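Local coordinates for protein interferon gamma receptor 1 (Gallus gallus, PDB 4EQ3) that probably binds interferon gamma as the ligand-binding chain of a cell-surface cytokine receptor, here seen as its extracellular part with two fibronectin type III-like domains, at residues Leu114-Ser117 against Glu122-Val125; Leu148-Ile153 against Asn173-Ser178; Lys22-Val27 against Phe101-His106; Val43-Tyr48 against Ser70-Glu75; Trp30-Met35 against Ala86-Gln91. All coordinates share one frame; numbering follows the deposited sequence.

Contact 1 (Leu114-Ser117 against Glu122-Val125)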
# COMPACT_ATOMS: atom_id res chain seq x y z
N LEU A 114 -10.60 -7.72 -8.16
CA LEU A 114 -11.81 -7.36 -8.90
C LEU A 114 -12.56 -8.59 -9.36
O LEU A 114 -12.02 -9.41 -10.10
CB LEU A 114 -11.45 -6.50 -10.10
CG LEU A 114 -12.59 -5.82 -10.87
CD1 LEU A 114 -12.10 -4.59 -11.62
CD2 LEU A 114 -13.30 -6.78 -11.82
N ASN A 115 -13.82 -8.73 -8.94
CA ASN A 115 -14.65 -9.83 -9.43
C ASN A 115 -15.73 -9.33 -10.39
O ASN A 115 -16.39 -8.32 -10.13
CB ASN A 115 -15.30 -10.62 -8.29
CG ASN A 115 -15.99 -11.88 -8.78
OD1 ASN A 115 -17.18 -12.11 -8.53
ND2 ASN A 115 -15.24 -12.71 -9.51
N LEU A 116 -15.93 -10.07 -11.47
CA LEU A 116 -16.83 -9.67 -12.54
C LEU A 116 -17.92 -10.71 -12.74
O LEU A 116 -17.63 -11.89 -12.98
CB LEU A 116 -16.05 -9.51 -13.84
CG LEU A 116 -16.65 -8.62 -14.93
CD1 LEU A 116 -16.91 -7.23 -14.37
CD2 LEU A 116 -15.73 -8.56 -16.14
N SER A 117 -19.17 -10.28 -12.64
CA SER A 117 -20.32 -11.14 -12.86
C SER A 117 -21.36 -10.37 -13.67
O SER A 117 -21.14 -9.20 -14.03
CB SER A 117 -20.91 -11.60 -11.53
OG SER A 117 -21.30 -10.49 -10.72
N GLU A 122 -26.86 -6.72 -17.29
CA GLU A 122 -26.20 -5.78 -16.38
C GLU A 122 -24.93 -6.38 -15.80
O GLU A 122 -24.95 -7.46 -15.20
CB GLU A 122 -27.16 -5.36 -15.26
CG GLU A 122 -26.89 -6.07 -13.93
CD GLU A 122 -27.94 -5.79 -12.86
OE1 GLU A 122 -29.15 -6.00 -13.13
OE2 GLU A 122 -27.55 -5.37 -11.75
N ILE A 123 -23.81 -5.68 -15.98
CA ILE A 123 -22.53 -6.14 -15.44
C ILE A 123 -22.36 -5.69 -14.00
O ILE A 123 -22.69 -4.55 -13.64
CB ILE A 123 -21.33 -5.60 -16.24
CG1 ILE A 123 -21.51 -5.87 -17.74
CG2 ILE A 123 -20.05 -6.24 -15.75
CD1 ILE A 123 -21.33 -7.31 -18.09
N ILE A 124 -21.83 -6.58 -13.18
CA ILE A 124 -21.66 -6.34 -11.76
C ILE A 124 -20.19 -6.40 -11.39
O ILE A 124 -19.53 -7.43 -11.56
CB ILE A 124 -22.43 -7.39 -10.94
CG1 ILE A 124 -23.94 -7.27 -11.21
CG2 ILE A 124 -22.14 -7.24 -9.46
CD1 ILE A 124 -24.75 -8.42 -10.62
N VAL A 125 -19.68 -5.29 -10.87
CA VAL A 125 -18.28 -5.18 -10.49
C VAL A 125 -18.10 -5.13 -8.98
O VAL A 125 -18.62 -4.24 -8.32
CB VAL A 125 -17.64 -3.93 -11.08
CG1 VAL A 125 -16.18 -3.83 -10.64
CG2 VAL A 125 -17.77 -3.95 -12.58
O HOH W 1 -19.03 -9.47 -9.38

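Contact 2 (Leu148-Ile153 against Asn173-Ser178)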
# COMPACT_ATOMS: atom_id res chain seq x y z
N LEU A 148 -11.48 6.79 0.48
CA LEU A 148 -11.16 5.76 -0.51
C LEU A 148 -12.20 5.73 -1.62
O LEU A 148 -13.40 5.66 -1.35
CB LEU A 148 -11.10 4.38 0.15
CG LEU A 148 -10.96 3.20 -0.82
CD1 LEU A 148 -9.65 3.26 -1.61
CD2 LEU A 148 -11.08 1.89 -0.05
N SER A 149 -11.75 5.76 -2.87
CA SER A 149 -12.64 5.51 -3.99
C SER A 149 -11.95 4.60 -5.01
O SER A 149 -10.74 4.41 -4.97
CB SER A 149 -13.06 6.83 -4.65
OG SER A 149 -11.95 7.53 -5.21
N TYR A 150 -12.72 4.04 -5.92
CA TYR A 150 -12.15 3.26 -7.00
C TYR A 150 -12.66 3.83 -8.30
O TYR A 150 -13.82 4.21 -8.40
CB TYR A 150 -12.53 1.77 -6.88
CG TYR A 150 -11.85 1.07 -5.73
CD1 TYR A 150 -12.46 0.96 -4.49
CD2 TYR A 150 -10.58 0.52 -5.88
CE1 TYR A 150 -11.84 0.32 -3.43
CE2 TYR A 150 -9.95 -0.13 -4.82
CZ TYR A 150 -10.58 -0.21 -3.60
OH TYR A 150 -9.96 -0.84 -2.55
N SER A 151 -11.77 3.92 -9.28
CA SER A 151 -12.17 4.28 -10.63
C SER A 151 -12.19 2.99 -11.43
O SER A 151 -11.30 2.16 -11.29
CB SER A 151 -11.18 5.26 -11.25
OG SER A 151 -9.88 4.72 -11.24
N VAL A 152 -13.22 2.84 -12.26
CA VAL A 152 -13.40 1.62 -13.03
C VAL A 152 -13.53 1.96 -14.50
O VAL A 152 -14.32 2.82 -14.88
CB VAL A 152 -14.66 0.88 -12.57
CG1 VAL A 152 -14.84 -0.40 -13.35
CG2 VAL A 152 -14.59 0.61 -11.09
N ILE A 153 -12.73 1.28 -15.32
CA ILE A 153 -12.75 1.51 -16.76
C ILE A 153 -13.41 0.35 -17.51
O ILE A 153 -12.96 -0.79 -17.46
CB ILE A 153 -11.33 1.75 -17.31
CG1 ILE A 153 -10.73 3.00 -16.68
CG2 ILE A 153 -11.37 1.89 -18.82
CD1 ILE A 153 -9.35 3.35 -17.21
N ASN A 173 -14.98 -0.93 3.06
CA ASN A 173 -14.04 -0.75 1.95
C ASN A 173 -14.30 -1.68 0.77
O ASN A 173 -13.45 -1.83 -0.10
CB ASN A 173 -12.61 -0.93 2.44
CG ASN A 173 -12.25 0.04 3.55
OD1 ASN A 173 -12.76 1.16 3.59
ND2 ASN A 173 -11.36 -0.37 4.45
N GLU A 174 -15.47 -2.31 0.75
CA GLU A 174 -15.83 -3.21 -0.34
C GLU A 174 -16.88 -2.56 -1.24
O GLU A 174 -18.04 -2.39 -0.83
CB GLU A 174 -16.32 -4.55 0.21
CG GLU A 174 -15.26 -5.27 1.04
CD GLU A 174 -15.80 -6.53 1.73
OE1 GLU A 174 -16.86 -6.44 2.39
OE2 GLU A 174 -15.16 -7.60 1.61
N CYS A 175 -16.47 -2.21 -2.45
CA CYS A 175 -17.33 -1.49 -3.38
C CYS A 175 -17.96 -2.43 -4.40
O CYS A 175 -17.35 -3.39 -4.85
CB CYS A 175 -16.53 -0.44 -4.14
SG CYS A 175 -15.61 0.68 -3.07
N ASN A 176 -19.18 -2.10 -4.77
CA ASN A 176 -19.91 -2.84 -5.78
C ASN A 176 -20.57 -1.88 -6.75
O ASN A 176 -21.04 -0.81 -6.36
CB ASN A 176 -20.94 -3.74 -5.10
CG ASN A 176 -21.99 -4.25 -6.06
OD1 ASN A 176 -22.82 -3.49 -6.56
ND2 ASN A 176 -21.96 -5.56 -6.32
N LEU A 177 -20.59 -2.24 -8.03
CA LEU A 177 -21.16 -1.38 -9.05
C LEU A 177 -21.92 -2.20 -10.08
O LEU A 177 -21.43 -3.25 -10.51
CB LEU A 177 -20.04 -0.59 -9.73
CG LEU A 177 -20.40 0.51 -10.71
CD1 LEU A 177 -21.15 1.63 -10.01
CD2 LEU A 177 -19.13 1.04 -11.37
N SER A 178 -23.11 -1.73 -10.46
CA SER A 178 -23.85 -2.34 -11.56
C SER A 178 -23.78 -1.43 -12.77
O SER A 178 -23.84 -0.21 -12.65
CB SER A 178 -25.31 -2.59 -11.18
OG SER A 178 -25.46 -3.85 -10.53
O HOH W 2 -10.76 -1.72 -0.26

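Contact 3 (Lys22-Val27 against Phe101-His106)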
# COMPACT_ATOMS: atom_id res chain seq x y z
N LYS A 22 3.69 -0.56 0.62
CA LYS A 22 2.62 -0.94 -0.29
C LYS A 22 1.37 -1.42 0.41
O LYS A 22 1.47 -2.30 1.22
CB LYS A 22 3.12 -1.99 -1.28
CG LYS A 22 2.16 -2.47 -2.34
CD LYS A 22 2.75 -2.31 -3.65
CE LYS A 22 2.94 -3.61 -4.41
NZ LYS A 22 4.13 -3.59 -5.29
N ASN A 23 0.23 -0.83 0.06
CA ASN A 23 -1.04 -1.22 0.66
C ASN A 23 -1.01 -1.03 2.17
O ASN A 23 -1.64 -1.78 2.92
CB ASN A 23 -1.38 -2.66 0.32
CG ASN A 23 -1.69 -2.85 -1.15
OD1 ASN A 23 -1.58 -3.96 -1.69
ND2 ASN A 23 -2.08 -1.77 -1.81
N PHE A 24 -0.26 -0.02 2.60
CA PHE A 24 -0.20 0.36 4.01
C PHE A 24 0.62 -0.60 4.86
O PHE A 24 0.64 -0.49 6.08
CB PHE A 24 -1.60 0.56 4.57
CG PHE A 24 -2.36 1.65 3.89
CD1 PHE A 24 -2.11 2.98 4.20
CD2 PHE A 24 -3.31 1.36 2.92
CE1 PHE A 24 -2.80 4.00 3.56
CE2 PHE A 24 -4.01 2.38 2.28
CZ PHE A 24 -3.76 3.70 2.60
N ARG A 25 1.28 -1.55 4.20
CA ARG A 25 2.32 -2.33 4.85
C ARG A 25 3.65 -1.66 4.55
O ARG A 25 4.10 -1.61 3.40
CB ARG A 25 2.32 -3.78 4.36
CG ARG A 25 3.31 -4.70 5.08
CD ARG A 25 2.90 -5.04 6.53
NE ARG A 25 1.76 -5.96 6.60
CZ ARG A 25 1.40 -6.63 7.70
NH1 ARG A 25 0.35 -7.44 7.68
NH2 ARG A 25 2.10 -6.51 8.82
N THR A 26 4.28 -1.11 5.58
CA THR A 26 5.55 -0.43 5.39
C THR A 26 6.68 -1.19 6.05
O THR A 26 6.64 -1.48 7.25
CB THR A 26 5.51 1.00 5.96
OG1 THR A 26 4.42 1.70 5.37
CG2 THR A 26 6.81 1.72 5.65
N VAL A 27 7.71 -1.48 5.27
CA VAL A 27 8.85 -2.22 5.80
C VAL A 27 10.17 -1.58 5.43
O VAL A 27 10.37 -1.11 4.30
CB VAL A 27 8.83 -3.70 5.35
CG1 VAL A 27 9.82 -4.50 6.18
CG2 VAL A 27 7.45 -4.29 5.51
N PHE A 101 10.54 10.11 4.52
CA PHE A 101 9.44 9.26 4.10
C PHE A 101 8.10 9.91 4.38
O PHE A 101 7.82 10.32 5.51
CB PHE A 101 9.51 7.88 4.76
CG PHE A 101 8.31 7.00 4.46
CD1 PHE A 101 8.27 6.20 3.33
CD2 PHE A 101 7.21 6.99 5.32
CE1 PHE A 101 7.16 5.40 3.05
CE2 PHE A 101 6.11 6.18 5.05
CZ PHE A 101 6.08 5.39 3.92
N VAL A 102 7.29 9.99 3.33
CA VAL A 102 5.93 10.50 3.43
C VAL A 102 4.99 9.51 2.77
O VAL A 102 5.09 9.25 1.57
CB VAL A 102 5.80 11.85 2.71
CG1 VAL A 102 4.42 12.39 2.89
CG2 VAL A 102 6.85 12.82 3.24
N LEU A 103 4.08 8.94 3.55
CA LEU A 103 3.21 7.88 3.06
C LEU A 103 2.43 8.27 1.81
O LEU A 103 2.34 7.50 0.87
CB LEU A 103 2.25 7.39 4.16
CG LEU A 103 1.38 6.18 3.79
CD1 LEU A 103 2.24 4.96 3.49
CD2 LEU A 103 0.41 5.88 4.92
N GLN A 104 1.88 9.49 1.80
CA GLN A 104 1.12 9.98 0.66
C GLN A 104 1.96 10.05 -0.62
O GLN A 104 1.44 9.89 -1.73
CB GLN A 104 0.54 11.38 0.97
CG GLN A 104 -0.16 12.06 -0.21
CD GLN A 104 0.79 12.87 -1.06
OE1 GLN A 104 1.63 13.61 -0.55
NE2 GLN A 104 0.66 12.75 -2.37
N LYS A 105 3.25 10.31 -0.46
CA LYS A 105 4.14 10.46 -1.60
C LYS A 105 4.77 9.14 -1.97
O LYS A 105 4.85 8.79 -3.14
CB LYS A 105 5.25 11.46 -1.29
CG LYS A 105 4.77 12.88 -1.05
CD LYS A 105 5.91 13.77 -0.56
CE LYS A 105 7.10 13.76 -1.52
NZ LYS A 105 8.24 14.59 -1.01
N HIS A 106 5.22 8.41 -0.96
CA HIS A 106 6.04 7.23 -1.21
C HIS A 106 5.30 5.91 -1.12
O HIS A 106 5.77 4.90 -1.63
CB HIS A 106 7.25 7.24 -0.28
CG HIS A 106 8.04 8.50 -0.35
ND1 HIS A 106 8.56 8.99 -1.53
CD2 HIS A 106 8.41 9.38 0.61
CE1 HIS A 106 9.21 10.12 -1.29
NE2 HIS A 106 9.14 10.38 -0.00

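Contact 4 (Val43-Tyr48 against Ser70-Glu75)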
# COMPACT_ATOMS: atom_id res chain seq x y z
N VAL A 43 16.71 -0.10 15.43
CA VAL A 43 16.03 0.83 14.54
C VAL A 43 15.31 1.91 15.34
O VAL A 43 14.63 1.60 16.32
CB VAL A 43 14.98 0.11 13.66
CG1 VAL A 43 14.28 1.11 12.75
CG2 VAL A 43 15.64 -1.00 12.85
N GLU A 44 15.46 3.16 14.92
CA GLU A 44 14.72 4.26 15.53
C GLU A 44 13.86 5.00 14.51
O GLU A 44 14.16 5.02 13.31
CB GLU A 44 15.68 5.23 16.20
CG GLU A 44 16.50 4.60 17.30
CD GLU A 44 17.22 5.64 18.14
OE1 GLU A 44 17.84 6.56 17.55
OE2 GLU A 44 17.14 5.55 19.38
N VAL A 45 12.79 5.62 15.00
CA VAL A 45 11.91 6.43 14.16
C VAL A 45 11.81 7.87 14.68
O VAL A 45 11.76 8.09 15.88
CB VAL A 45 10.51 5.81 14.10
CG1 VAL A 45 9.97 5.59 15.51
CG2 VAL A 45 9.57 6.68 13.27
N LYS A 46 11.83 8.84 13.81
CA LYS A 46 11.61 10.23 14.17
C LYS A 46 10.24 10.71 13.62
O LYS A 46 10.10 10.94 12.47
CB LYS A 46 12.77 11.07 13.68
CG LYS A 46 12.59 12.53 13.88
CD LYS A 46 13.83 13.32 13.80
CE LYS A 46 14.47 13.33 12.45
NZ LYS A 46 15.22 14.49 12.13
N PRO A 47 9.25 10.80 14.51
CA PRO A 47 7.90 11.24 14.14
C PRO A 47 7.87 12.76 14.02
O PRO A 47 8.69 13.43 14.65
CB PRO A 47 7.05 10.81 15.33
CG PRO A 47 7.96 10.02 16.23
CD PRO A 47 9.33 10.47 15.94
N TYR A 48 6.94 13.30 13.24
CA TYR A 48 6.96 14.72 12.93
C TYR A 48 6.68 15.62 14.15
O TYR A 48 7.27 16.69 14.28
CB TYR A 48 5.99 15.04 11.78
CG TYR A 48 4.62 15.52 12.23
CD1 TYR A 48 4.31 16.87 12.25
CD2 TYR A 48 3.63 14.62 12.63
CE1 TYR A 48 3.07 17.32 12.65
CE2 TYR A 48 2.38 15.06 13.03
CZ TYR A 48 2.10 16.41 13.04
OH TYR A 48 0.87 16.88 13.45
N SER A 70 4.90 -0.66 10.09
CA SER A 70 3.49 -0.37 9.87
C SER A 70 2.77 0.16 11.11
O SER A 70 1.76 0.85 11.00
CB SER A 70 2.75 -1.61 9.36
OG SER A 70 3.32 -2.07 8.15
N GLU A 71 3.29 -0.17 12.29
CA GLU A 71 2.62 0.24 13.52
C GLU A 71 3.17 1.55 14.05
O GLU A 71 2.64 2.09 15.02
CB GLU A 71 2.75 -0.84 14.59
CG GLU A 71 2.11 -2.17 14.21
CD GLU A 71 0.60 -2.09 14.07
OE1 GLU A 71 -0.09 -1.86 15.09
OE2 GLU A 71 0.09 -2.27 12.94
N GLU A 72 4.21 2.07 13.42
CA GLU A 72 4.85 3.31 13.85
C GLU A 72 4.38 4.49 13.02
O GLU A 72 4.66 5.64 13.33
CB GLU A 72 6.37 3.20 13.71
CG GLU A 72 6.98 2.04 14.48
CD GLU A 72 7.00 2.30 15.97
OE1 GLU A 72 7.06 3.49 16.37
OE2 GLU A 72 6.96 1.32 16.74
N ILE A 73 3.67 4.19 11.94
CA ILE A 73 3.26 5.22 11.00
C ILE A 73 1.77 5.44 11.08
O ILE A 73 0.98 4.57 10.73
CB ILE A 73 3.67 4.84 9.57
CG1 ILE A 73 5.20 4.76 9.49
CG2 ILE A 73 3.09 5.83 8.56
CD1 ILE A 73 5.73 4.17 8.20
N ASN A 74 1.37 6.61 11.56
CA ASN A 74 -0.05 6.89 11.70
C ASN A 74 -0.39 8.30 11.22
O ASN A 74 -1.35 8.92 11.68
CB ASN A 74 -0.50 6.68 13.14
CG ASN A 74 0.47 7.24 14.14
OD1 ASN A 74 0.69 8.46 14.18
ND2 ASN A 74 1.07 6.37 14.94
N GLU A 75 0.44 8.78 10.30
CA GLU A 75 0.21 10.05 9.63
C GLU A 75 0.48 9.78 8.17
O GLU A 75 1.49 9.16 7.83
CB GLU A 75 1.20 11.11 10.14
CG GLU A 75 1.03 11.48 11.62
CD GLU A 75 -0.24 12.28 11.87
OE1 GLU A 75 -0.81 12.81 10.90
OE2 GLU A 75 -0.66 12.37 13.04
O HOH W 3 -1.03 15.16 14.35

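Contact 5 (Trp30-Met35 against Ala86-Gln91)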
# COMPACT_ATOMS: atom_id res chain seq x y z
N TRP A 30 17.61 -3.18 5.03
CA TRP A 30 19.00 -2.79 4.87
C TRP A 30 19.86 -4.01 4.62
O TRP A 30 19.39 -5.16 4.64
CB TRP A 30 19.49 -2.04 6.12
CG TRP A 30 19.30 -2.82 7.39
CD1 TRP A 30 20.23 -3.59 8.02
CD2 TRP A 30 18.11 -2.89 8.18
NE1 TRP A 30 19.68 -4.15 9.16
CE2 TRP A 30 18.38 -3.73 9.28
CE3 TRP A 30 16.83 -2.32 8.07
CZ2 TRP A 30 17.43 -4.02 10.25
CZ3 TRP A 30 15.89 -2.61 9.04
CH2 TRP A 30 16.19 -3.45 10.11
N GLN A 31 21.14 -3.76 4.37
CA GLN A 31 22.08 -4.83 4.13
C GLN A 31 23.28 -4.66 5.05
O GLN A 31 23.56 -3.56 5.54
CB GLN A 31 22.50 -4.83 2.66
CG GLN A 31 21.40 -5.28 1.72
CD GLN A 31 21.77 -5.15 0.27
OE1 GLN A 31 22.37 -4.15 -0.14
NE2 GLN A 31 21.42 -6.15 -0.53
N TYR A 32 23.99 -5.76 5.28
CA TYR A 32 25.13 -5.73 6.17
C TYR A 32 26.22 -6.68 5.71
O TYR A 32 25.93 -7.76 5.20
CB TYR A 32 24.71 -6.06 7.60
CG TYR A 32 25.67 -5.52 8.63
CD1 TYR A 32 25.72 -4.16 8.90
CD2 TYR A 32 26.53 -6.37 9.31
CE1 TYR A 32 26.60 -3.66 9.84
CE2 TYR A 32 27.41 -5.88 10.25
CZ TYR A 32 27.44 -4.51 10.50
OH TYR A 32 28.31 -4.01 11.43
N PRO A 33 27.47 -6.28 5.91
CA PRO A 33 28.61 -7.12 5.58
C PRO A 33 28.72 -8.37 6.43
O PRO A 33 28.19 -8.44 7.49
CB PRO A 33 29.80 -6.20 5.79
CG PRO A 33 29.33 -5.20 6.67
CD PRO A 33 27.93 -4.98 6.40
N SER A 34 29.38 -9.37 5.87
CA SER A 34 29.60 -10.61 6.55
C SER A 34 30.61 -10.46 7.70
O SER A 34 31.68 -9.93 7.51
CB SER A 34 30.04 -11.67 5.54
OG SER A 34 30.07 -12.90 6.16
N MSE A 35 30.25 -10.92 8.90
CA MSE A 35 31.08 -10.72 10.06
C MSE A 35 31.34 -12.07 10.64
O MSE A 35 30.61 -12.97 10.37
CB MSE A 35 30.36 -9.92 11.12
CG MSE A 35 30.03 -8.54 10.78
SE MSE A 35 31.48 -7.63 10.22
CE MSE A 35 30.70 -5.98 9.70
N ALA A 86 24.25 -0.86 13.90
CA ALA A 86 24.63 -2.26 14.06
C ALA A 86 25.38 -2.51 15.36
O ALA A 86 26.21 -1.70 15.79
CB ALA A 86 25.48 -2.72 12.88
N ILE A 87 25.10 -3.66 15.98
CA ILE A 87 25.84 -4.08 17.16
C ILE A 87 26.59 -5.37 16.87
O ILE A 87 26.00 -6.37 16.46
CB ILE A 87 24.91 -4.31 18.35
CG1 ILE A 87 24.01 -3.08 18.56
CG2 ILE A 87 25.73 -4.61 19.59
CD1 ILE A 87 22.92 -3.31 19.57
N VAL A 88 27.90 -5.32 17.08
CA VAL A 88 28.79 -6.43 16.79
C VAL A 88 29.65 -6.71 18.02
O VAL A 88 30.58 -5.97 18.33
CB VAL A 88 29.71 -6.11 15.59
CG1 VAL A 88 30.88 -7.07 15.52
CG2 VAL A 88 28.91 -6.13 14.30
N GLY A 89 29.32 -7.78 18.74
CA GLY A 89 29.96 -8.04 20.01
C GLY A 89 29.73 -6.87 20.95
O GLY A 89 28.60 -6.45 21.18
N SER A 90 30.82 -6.33 21.49
CA SER A 90 30.77 -5.22 22.43
C SER A 90 30.92 -3.89 21.70
O SER A 90 31.14 -2.84 22.32
CB SER A 90 31.87 -5.36 23.49
OG SER A 90 33.10 -5.74 22.88
N GLN A 91 30.80 -3.92 20.39
CA GLN A 91 30.98 -2.74 19.61
C GLN A 91 29.69 -2.33 18.89
O GLN A 91 28.88 -3.16 18.57
CB GLN A 91 32.19 -2.88 18.70
CG GLN A 91 33.54 -2.55 19.41
CD GLN A 91 34.74 -2.69 18.49
OE1 GLN A 91 35.10 -1.76 17.76
NE2 GLN A 91 35.37 -3.83 18.54

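Contact 1 (Leu114-Ser117 against Glu122-Val125)
Ser117 and Ile124 form an antiparallel hydrogen-bonded pair, with their CA atoms 5.1 Å apart. Ser117 N donates to Ile124 O at 3.1 Å, and Ile124 N returns the bond to Ser117 O at 2.8 Å. Both N-H groups aim almost straight at their acceptors, with N-H...O angles of 169° and 170° respectively. A water 2.8 Å from Ser117 OG probably also donates to Ile124 O, alongside Ser117 N. The axes of the two segments run 160° apart, as expected for arms of the hairpin of strands 113-119 and 122-128, which opens the second, C-terminal fibronectin type III domain. Apolar packing is concentrated on the face carrying Leu116 and Val125. Leu116 CD1 lies 3.6 Å from Ile123 CG2 and 3.8 Å from Val125 CG2, so one methyl bridges two branches; beyond it Leu114 CG meets Val125 CG1 at 4.1 Å. These leucines also touch Val190 on the facing sheet. On the other face Ser117, with OG between its backbone N and carbonyl carbon, brings the hydroxyl oxygen within 3.3 Å of Ile124 CB.

Contact 2 (Leu148-Ile153 against Asn173-Ser178)
Tyr150 presents the edge of its ring to Cys175 SG across the interior of a fibronectin type III beta sandwich. Strand 148-156 belongs to the four-stranded sheet and strand 175-180 to the three-stranded one, and the 7.9 Å between the CA atoms of Tyr150 and Cys175 is too wide for backbone pairing, so side chains and a water span the gap. Cys175 holds SG anti to its carbonyl carbon (chi1 -53°), and from there the sulfur meets the ring edge, 3.5 Å from Tyr150 CD1 and 3.8 Å from Tyr150 CE1. It lies 4.7 Å from the ring centroid and 76° off the ring normal, which makes this a sulfur-aromatic contact at the edge, with the C-H bonds of that side facing the sulfur. Cys175 is disulfide-bonded to Cys170, so the sulfur meeting the ring belongs to a crosslink, and Val127 lies against both Tyr150 and Cys175. Asn173, two residues before Cys175, is the third main contributor. Its CB meets Leu148 CD2 at 4.1 Å, the two side chains crossing at about a right angle. The phenol end of Tyr150 is held by two partners, one of them His129 ND1. The other is a water in the plane of the ring, 2.6 Å from Tyr150 OH, which donates to Asn173 O at 2.7 Å.

Contact 3 (Lys22-Val27 against Phe101-His106)
Phe24 turns an edge of its ring to Leu103, whose CD2 methyl lies near the ring plane, 3.9 Å from Phe24 CD1 and 4.0 Å from Phe24 CE1. The two side chains cross at about a right angle, and the contact is made by the CD2 methyl alone. Phe24 lies in a type I' beta turn from Lys22 to Arg25 (phi 74°). Paired backbone bonds close that turn, Lys22 N to Arg25 O at 3.0 Å and Arg25 N to Lys22 O at 3.1 Å. Beyond the turn, Thr26 and Phe101 approach from opposite directions, and Thr26 CG2 meets Phe101 CZ at 4.1 Å. With chi1 of -55° placing Thr26 OG1 beside the backbone N, the CG2 methyl is anti to that N; OG1 makes a hydrogen bond to Ser21 OG, which would help hold this rotation. On the other segment Val102 is the N-cap residue of a short helix, and its carbonyl oxygen accepts from both His106 N (2.7 Å) and Lys105 N (2.9 Å). All four residues that touch are buried. The tip of the hairpin of strands 17-22 and 25-31 thus packs against helix 103-106, which precedes strand 113-119 of the second domain. Phe24 also meets Phe132 and Phe196 of that domain edge-to-face, placing the hairpin tip at the junction of the two sandwiches.

Contact 4 (Val43-Tyr48 against Ser70-Glu75)
Val45 rotates CG1 to a position between its backbone N and carbonyl carbon (chi1 54°), from which this methyl meets Glu72 OE1 at 3.7 Å. The glutamate chain is bent at chi2, and the two side chains meet at a slant. Glu75 has a similar bend, which folds its carboxylate back beside the ring of Tyr48. There Glu75 CD lies 4.0 Å from Tyr48 CE2, and Glu75 CG comes within 4.1 Å of the same ring atom. Ring and carboxylate planes stand 69° apart, so the groups are steeply inclined to each other and do not stack flat. A water in the plane of the ring connects their polar ends, 2.7 Å from Tyr48 OH and donating to Glu75 OE2 at 3.1 Å. In the N-terminal domain this joins the end of strand 40-46 to the loop between strands 66-68 and 81-88; the touching parts, residues 45-48 and 72-75, run about 20° apart. The Tyr48 ring is further stacked with His78, while Val45 packs on Phe82 inside the sandwich. Chemically the link is mixed: carboxylates, probably ionised, touch a methyl and a ring directly, whereas the Tyr48 hydroxyl and Glu75 are joined across a water, with Val45 buried and the Tyr48 end partly exposed.

Contact 5 (Trp30-Met35 against Ala86-Gln91)
Ala86 pushes its CB methyl against the outer part of the Tyr32 side chain, 3.4 Å from CE1 and also 3.4 Å from OH of that tyrosine. With the neighbouring Tyr32 CZ at 3.6 Å, the methyl fits closely along one corner of the phenol. The next bump is Val88 CG2, which comes within 3.6 Å of Tyr32 OH. The hydroxyl therefore drops into the notch formed by the Ala86 and Val88 methyls, two residues apart on one strand. The same Val88 branch is approached by Met35, a selenomethionine introduced for the crystal work, whose CG is 4.4 Å away and adds a looser flank. Tyr32 reaches the notch with CG anti to its backbone N (chi1 -157°), and Pro33 CD rests 3.2 Å above one face of the Tyr32 ring, offset toward the rim. Phe41 meets the same ring edge-to-face, and the hydroxyl is hydrogen-bonded to Pro12 O, near the N terminus of the same chain. Val88 also starts a type II' turn, closed by Gln91 N to Val88 O at 2.9 Å and paired with the reverse bond from Val88 N to Gln91 O, in which Gly89 takes the positive phi (59°). The contact brings the chain just past strand 25-31 of one sheet against strand 81-88 of the other, where aromatic and aliphatic side chains close one end of an antiparallel fibronectin type III-like sandwich.

In the fold
Contacts 3, 4 and 5 belong to the N-terminal part of the chain and contacts 1 and 2 to the C-terminal sandwich. Along the sequence contact 4 is nested inside contact 5, and contact 5 inside contact 3; contacts 1 and 2 then follow in series. Contacts 3 and 4 have centres 11 Å apart and touch through Thr26 N and Ser70 OG, whereas contacts 3 and 5 share strand 25-31 at centres 27 Å apart. In the second domain, contacts 1 and 2 meet where strands 122-128 and 175-180 pair. Contact 3 lies near the middle of the molecule, and contacts 1 and 5, with centres 52 Å apart, are the most distant pair, as suits an elongated two-domain receptor fragment.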